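Local coordinates for protein MupZ (Pseudomonas fluorescens, PDB 6FXD) that probably acts as an epoxide hydrolase in mupirocin biosynthesis, helping to build the oxygen heterocycles of the antibiotic, at residues F47-K50 and T51-P55. Numbering follows the deposited sequence.
Sequences FIEK and TSKEP
Thr-51 turns its hydroxyl back along the helix, OG1 lying beside its own backbone N (chi1 -58°), and Ser-52 swings OG between its N and carbonyl carbon (chi1 73°); each thereby meets a carbonyl of the last helical turn. Phe-47 O takes two bonds from Thr-51, its backbone N at 3.0 Å and OG1 at 2.9 Å, which arrive from opposite faces of the carbonyl plane. Three residues before Ser-52, Glu-49 O accepts its OG at 2.9 Å, while Ser-52 N donates to Ile-48 O. On the exposed side Glu-49 OE2 meets Lys-53 NZ in a 3.0 Å salt bridge, on the syn side of the carboxylate. A type I turn from Thr-51 to Glu-54, closed by Glu-54 N to Thr-51 O, then leads toward strand 57-65. A valine in place of Thr-51 would probably cost Phe-47 O its hydroxyl partner and set a methyl against that carbonyl instead. Helix 78-94 lies alongside, where Asn-87 ND2 bonds Lys-50 O and Glu-54 OE2, the latter also held by His-84. Two hydroxyls thus add bonds to carbonyls near the end of helix 37-51, satisfying polar groups where the chain leaves it, and the exposed Glu-49 to Lys-53 ion pair links helix and turn.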
loop_
_atom_site.group_PDB
_atom_site.type_symbol
_atom_site.label_atom_id
_atom_site.label_comp_id
_atom_site.label_asym_id
_atom_site.label_seq_id
_atom_site.Cartn_x
_atom_site.Cartn_y
_atom_site.Cartn_z
ATOM N N PHE A 47 -2.644 -20.355 29.285
ATOM C CA PHE A 47 -3.137 -19.704 28.082
ATOM C C PHE A 47 -2.165 -19.851 26.924
ATOM O O PHE A 47 -2.591 -20.018 25.782
ATOM C CB PHE A 47 -3.385 -18.230 28.358
ATOM C CG PHE A 47 -4.693 -17.959 29.019
ATOM C CD1 PHE A 47 -4.864 -18.235 30.365
ATOM C CD2 PHE A 47 -5.751 -17.462 28.294
ATOM C CE1 PHE A 47 -6.080 -18.004 30.979
ATOM C CE2 PHE A 47 -6.960 -17.209 28.907
ATOM C CZ PHE A 47 -7.120 -17.490 30.259
ATOM N N ILE A 48 -0.857 -19.805 27.200
ATOM C CA ILE A 48 0.129 -19.990 26.140
ATOM C C ILE A 48 0.039 -21.399 25.562
ATOM O O ILE A 48 0.109 -21.604 24.346
ATOM C CB ILE A 48 1.544 -19.681 26.657
ATOM C CG1 ILE A 48 1.704 -18.174 26.883
ATOM C CG2 ILE A 48 2.572 -20.192 25.685
ATOM C CD1 ILE A 48 2.844 -17.818 27.797
ATOM N N GLU A 49 -0.079 -22.405 26.424
ATOM C CA GLU A 49 -0.160 -23.757 25.896
ATOM C C GLU A 49 -1.370 -23.923 24.993
ATOM O O GLU A 49 -1.286 -24.560 23.931
ATOM C CB GLU A 49 -0.232 -24.734 27.063
ATOM C CG GLU A 49 -0.019 -26.217 26.671
ATOM C CD GLU A 49 -1.253 -26.897 26.098
ATOM O OE1 GLU A 49 -2.383 -26.513 26.466
ATOM O OE2 GLU A 49 -1.077 -27.848 25.292
ATOM N N LYS A 50 -2.518 -23.403 25.425
ATOM C CA LYS A 50 -3.736 -23.549 24.639
ATOM C C LYS A 50 -3.606 -22.829 23.300
ATOM O O LYS A 50 -3.974 -23.372 22.255
ATOM C CB LYS A 50 -4.905 -22.985 25.449
ATOM C CG LYS A 50 -6.292 -23.277 24.903
ATOM C CD LYS A 50 -6.696 -24.723 25.093
ATOM C CE LYS A 50 -8.101 -24.951 24.550
ATOM N NZ LYS A 50 -8.331 -26.358 24.105
ATOM N N THR A 51 -3.042 -21.617 23.322
ATOM C CA THR A 51 -2.954 -20.809 22.106
ATOM C C THR A 51 -1.901 -21.347 21.146
ATOM O O THR A 51 -2.020 -21.160 19.932
ATOM C CB THR A 51 -2.670 -19.361 22.511
ATOM O OG1 THR A 51 -3.717 -18.921 23.373
ATOM C CG2 THR A 51 -2.594 -18.452 21.312
ATOM N N SER A 52 -0.899 -22.062 21.657
ATOM C CA SER A 52 0.183 -22.536 20.803
ATOM C C SER A 52 -0.267 -23.570 19.784
ATOM O O SER A 52 0.474 -23.830 18.828
ATOM C CB SER A 52 1.334 -23.119 21.635
ATOM O OG SER A 52 0.999 -24.373 22.200
ATOM N N LYS A 53 -1.447 -24.158 19.956
ATOM C CA LYS A 53 -1.982 -25.124 19.010
ATOM C C LYS A 53 -2.806 -24.479 17.900
ATOM O O LYS A 53 -3.330 -25.193 17.042
ATOM C CB LYS A 53 -2.811 -26.169 19.754
ATOM C CG LYS A 53 -1.951 -27.024 20.664
ATOM C CD LYS A 53 -2.446 -27.011 22.089
ATOM C CE LYS A 53 -3.213 -28.277 22.377
ATOM N NZ LYS A 53 -3.674 -28.313 23.785
ATOM N N GLU A 54 -2.940 -23.156 17.901
ATOM C CA GLU A 54 -3.691 -22.465 16.855
ATOM C C GLU A 54 -2.814 -22.247 15.629
ATOM O O GLU A 54 -1.808 -21.519 15.719
ATOM C CB GLU A 54 -4.184 -21.112 17.355
ATOM C CG GLU A 54 -5.144 -21.196 18.540
ATOM C CD GLU A 54 -5.411 -19.838 19.166
ATOM O OE1 GLU A 54 -5.134 -18.795 18.504
ATOM O OE2 GLU A 54 -5.909 -19.816 20.313
ATOM N N PRO A 55 -3.189 -22.780 14.463
ATOM C CA PRO A 55 -2.376 -22.551 13.258
ATOM C C PRO A 55 -2.216 -21.092 12.898
ATOM O O PRO A 55 -1.172 -20.711 12.353
ATOM C CB PRO A 55 -3.151 -23.306 12.161
ATOM C CG PRO A 55 -4.002 -24.268 12.880
ATOM C CD PRO A 55 -4.359 -23.633 14.182
#